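Long-range contact in Emp47p (form2) (Saccharomyces cerevisiae, PDB 2A6Z), which serves as a calcium-independent, lectin-like cargo receptor involved in the secretion of glycoproteins and needed for Emp46p to leave the endoplasmic reticulum: residues N24-G29 with G49-K54. Sequence-based numbering, arbitrary orientation.
Sequences NNWQTG and GSLWLK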
ATOM      1  N   ASN A  24      -2.295  -5.075  18.130  1.00 15.81           N
ATOM      2  CA  ASN A  24      -3.245  -4.118  18.665  1.00 17.32           C
ATOM      3  C   ASN A  24      -3.120  -2.728  18.084  1.00 11.96           C
ATOM      4  O   ASN A  24      -4.040  -1.952  18.215  1.00 13.17           O
ATOM      5  CB  ASN A  24      -3.086  -4.075  20.205  1.00 30.29           C
ATOM      6  CG  ASN A  24      -3.250  -2.686  20.786  1.00 42.00           C
ATOM      7  OD1 ASN A  24      -4.345  -2.330  21.271  1.00 58.01           O
ATOM      8  ND2 ASN A  24      -2.197  -1.856  20.790  1.00 55.94           N
ATOM      9  N   ASN A  25      -1.991  -2.412  17.411  1.00 10.64           N
ATOM     10  CA  ASN A  25      -1.849  -1.105  16.794  1.00 10.04           C
ATOM     11  C   ASN A  25      -2.452  -1.048  15.370  1.00  8.74           C
ATOM     12  O   ASN A  25      -2.414   0.038  14.783  1.00  9.20           O
ATOM     13  CB  ASN A  25      -0.377  -0.682  16.782  1.00  9.74           C
ATOM     14  CG  ASN A  25       0.627  -1.596  16.122  1.00  9.59           C
ATOM     15  OD1 ASN A  25       0.486  -2.850  16.171  1.00 10.60           O
ATOM     16  ND2 ASN A  25       1.649  -1.003  15.500  1.00  9.96           N
ATOM     17  N   TRP A  26      -3.019  -2.135  14.902  1.00  8.76           N
ATOM     18  CA  TRP A  26      -3.628  -2.205  13.562  1.00  8.42           C
ATOM     19  C   TRP A  26      -5.079  -2.594  13.654  1.00  9.41           C
ATOM     20  O   TRP A  26      -5.536  -3.286  14.599  1.00 11.66           O
ATOM     21  CB  TRP A  26      -2.933  -3.283  12.700  1.00  9.58           C
ATOM     22  CG  TRP A  26      -1.534  -2.876  12.320  1.00  8.79           C
ATOM     23  CD1 TRP A  26      -0.406  -3.015  13.093  1.00  8.82           C
ATOM     24  CD2 TRP A  26      -1.094  -2.254  11.100  1.00  7.85           C
ATOM     25  NE1 TRP A  26       0.706  -2.520  12.432  1.00  8.51           N
ATOM     26  CE2 TRP A  26       0.310  -2.048  11.194  1.00  8.18           C
ATOM     27  CE3 TRP A  26      -1.748  -1.860   9.946  1.00  8.07           C
ATOM     28  CZ2 TRP A  26       1.038  -1.469  10.166  1.00  8.33           C
ATOM     29  CZ3 TRP A  26      -1.029  -1.281   8.907  1.00  8.12           C
ATOM     30  CH2 TRP A  26       0.359  -1.078   9.021  1.00  8.57           C
ATOM     31  N   GLN A  27      -5.850  -2.197  12.610  1.00  9.47           N
ATOM     32  CA  GLN A  27      -7.265  -2.531  12.529  1.00 11.23           C
ATOM     33  C   GLN A  27      -7.558  -3.106  11.145  1.00  9.58           C
ATOM     34  O   GLN A  27      -7.310  -2.466  10.121  1.00 10.71           O
ATOM     35  CB  GLN A  27      -8.095  -1.254  12.786  1.00 13.16           C
ATOM     36  CG  GLN A  27      -9.634  -1.532  12.707  1.00 15.67           C
ATOM     37  CD  GLN A  27     -10.033  -2.462  13.806  1.00 18.32           C
ATOM     38  OE1 GLN A  27      -9.819  -2.123  14.964  1.00 25.57           O
ATOM     39  NE2 GLN A  27     -10.588  -3.607  13.418  1.00 16.54           N
ATOM     40  N   THR A  28      -8.112  -4.306  11.084  1.00 10.26           N
ATOM     41  CA  THR A  28      -8.644  -4.868   9.856  1.00 10.25           C
ATOM     42  C   THR A  28     -10.020  -4.310   9.578  1.00 10.43           C
ATOM     43  O   THR A  28     -10.766  -3.922  10.498  1.00 12.54           O
ATOM     44  CB  THR A  28      -8.713  -6.397   9.898  1.00 11.09           C
ATOM     45  OG1 THR A  28      -9.423  -6.802  11.109  1.00 13.87           O
ATOM     46  CG2 THR A  28      -7.364  -7.080   9.933  1.00 13.97           C
ATOM     47  N   GLY A  29     -10.387  -4.300   8.294  1.00 10.14           N
ATOM     48  CA  GLY A  29     -11.709  -3.849   7.894  1.00 12.03           C
ATOM     49  C   GLY A  29     -12.234  -4.750   6.786  1.00 10.52           C
ATOM     50  O   GLY A  29     -11.493  -5.457   6.088  1.00 10.79           O
ATOM     51  N   GLY A  49     -10.796  -5.971   1.442  1.00  9.25           N
ATOM     52  CA  GLY A  49     -10.193  -6.007   2.779  1.00  9.61           C
ATOM     53  C   GLY A  49      -9.348  -4.762   2.964  1.00  7.36           C
ATOM     54  O   GLY A  49      -8.780  -4.213   2.001  1.00  8.42           O
ATOM     55  N   SER A  50      -9.219  -4.320   4.228  1.00  8.92           N
ATOM     56  CA  SER A  50      -8.363  -3.203   4.590  1.00  7.96           C
ATOM     57  C   SER A  50      -7.580  -3.514   5.850  1.00  7.79           C
ATOM     58  O   SER A  50      -7.992  -4.315   6.693  1.00  8.49           O
ATOM     59  CB  SER A  50      -9.143  -1.903   4.746  1.00  9.21           C
ATOM     60  OG  SER A  50     -10.068  -2.031   5.805  1.00 10.38           O
ATOM     61  N   LEU A  51      -6.471  -2.815   5.991  1.00  7.26           N
ATOM     62  CA  LEU A  51      -5.573  -2.993   7.140  1.00  7.46           C
ATOM     63  C   LEU A  51      -4.896  -1.649   7.381  1.00  7.29           C
ATOM     64  O   LEU A  51      -4.080  -1.240   6.521  1.00  7.38           O
ATOM     65  CB  LEU A  51      -4.594  -4.089   6.856  1.00  7.83           C
ATOM     66  CG  LEU A  51      -3.497  -4.308   7.920  1.00  8.74           C
ATOM     67  CD1 LEU A  51      -4.095  -4.759   9.244  1.00 10.16           C
ATOM     68  CD2 LEU A  51      -2.462  -5.288   7.401  1.00  8.64           C
ATOM     69  N   TRP A  52      -5.232  -0.930   8.445  1.00  7.76           N
ATOM     70  CA  TRP A  52      -4.730   0.385   8.710  1.00  7.65           C
ATOM     71  C   TRP A  52      -4.190   0.488  10.123  1.00  7.60           C
ATOM     72  O   TRP A  52      -4.717  -0.135  11.061  1.00  8.55           O
ATOM     73  CB  TRP A  52      -5.816   1.418   8.598  1.00  8.68           C
ATOM     74  CG  TRP A  52      -6.414   1.669   7.229  1.00  8.47           C
ATOM     75  CD1 TRP A  52      -7.457   0.988   6.658  1.00  8.43           C
ATOM     76  CD2 TRP A  52      -6.018   2.686   6.280  1.00  7.61           C
ATOM     77  NE1 TRP A  52      -7.729   1.515   5.395  1.00  8.77           N
ATOM     78  CE2 TRP A  52      -6.874   2.557   5.154  1.00  7.65           C
ATOM     79  CE3 TRP A  52      -5.036   3.710   6.306  1.00  7.93           C
ATOM     80  CZ2 TRP A  52      -6.756   3.396   4.051  1.00  7.70           C
ATOM     81  CZ3 TRP A  52      -4.938   4.540   5.188  1.00  8.21           C
ATOM     82  CH2 TRP A  52      -5.795   4.367   4.084  1.00  8.50           C
ATOM     83  N   LEU A  53      -3.203   1.351  10.321  1.00  7.45           N
ATOM     84  CA  LEU A  53      -2.758   1.698  11.670  1.00  7.38           C
ATOM     85  C   LEU A  53      -3.874   2.467  12.382  1.00  8.27           C
ATOM     86  O   LEU A  53      -4.521   3.343  11.812  1.00  8.41           O
ATOM     87  CB  LEU A  53      -1.456   2.513  11.614  1.00  8.12           C
ATOM     88  CG  LEU A  53      -0.245   1.566  11.417  1.00  8.18           C
ATOM     89  CD1 LEU A  53       0.888   2.242  10.666  1.00  9.78           C
ATOM     90  CD2 LEU A  53       0.246   1.035  12.758  1.00  8.96           C
ATOM     91  N   LYS A  54      -4.055   2.119  13.690  1.00  9.05           N
ATOM     92  CA  LYS A  54      -5.053   2.844  14.474  1.00  9.37           C
ATOM     93  C   LYS A  54      -4.711   4.285  14.804  1.00  9.82           C
ATOM     94  O   LYS A  54      -5.631   5.101  15.004  1.00 11.27           O
ATOM     95  CB  LYS A  54      -5.271   2.078  15.793  1.00 11.04           C
ATOM     96  CG  LYS A  54      -6.022   0.791  15.602  1.00 12.52           C
ATOM     97  CD  LYS A  54      -6.228   0.146  16.967  1.00 14.34           C
ATOM     98  CE  LYS A  54      -6.820  -1.245  16.927  1.00 15.02           C
ATOM     99  NZ  LYS A  54      -6.866  -1.764  18.362  1.00 16.49           N
TER
HETATM  100  O   HOH W   1      -9.266  -1.218   8.425  1.00 12.31           O
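The branched end of Leu-53 packs over one face of the Trp-26 indole, its CG 3.5 Å from the centroid of the six-membered ring and 11° off the normal, a CH-pi contact. Leu-53 CD2 reaches on toward the pyrrole half, 3.5 Å from Trp-26 CE2. With CG of Trp-26 anti to its carbonyl carbon (chi1 -70°), the ring swings back under the partner strand, where Trp-26 CE3 also meets Leu-51 CG at 3.6 Å. The indole NE1-H donates a hydrogen bond to Ser-12 O.

Behind these side chains runs an antiparallel ladder. Gln-27 and Trp-52 exchange two backbone bonds, the shorter from Gln-27 N to Trp-52 O (2.8 Å); Gly-29 and Ser-50 form the next hydrogen-bonded pair. One water donates to both Gln-27 O and Ser-50 OG, and Glu-30 also bonds that hydroxyl. Where the ladder ends, Lys-54 N gives a nearly straight bond to Asn-25 O (176°), and the extended lysine chain passes Trp-26 O so that Lys-54 NZ donates a hydrogen bond to Asn-24 O (2.8 Å).

This pairing closes one margin of a legume-lectin-like beta sandwich: 26-30 is one of two outermost strands of its sheet within the chain, and 48-58 joins it to strand 192-200, while Trp-52 stacks on Trp-85 of strand 81-88.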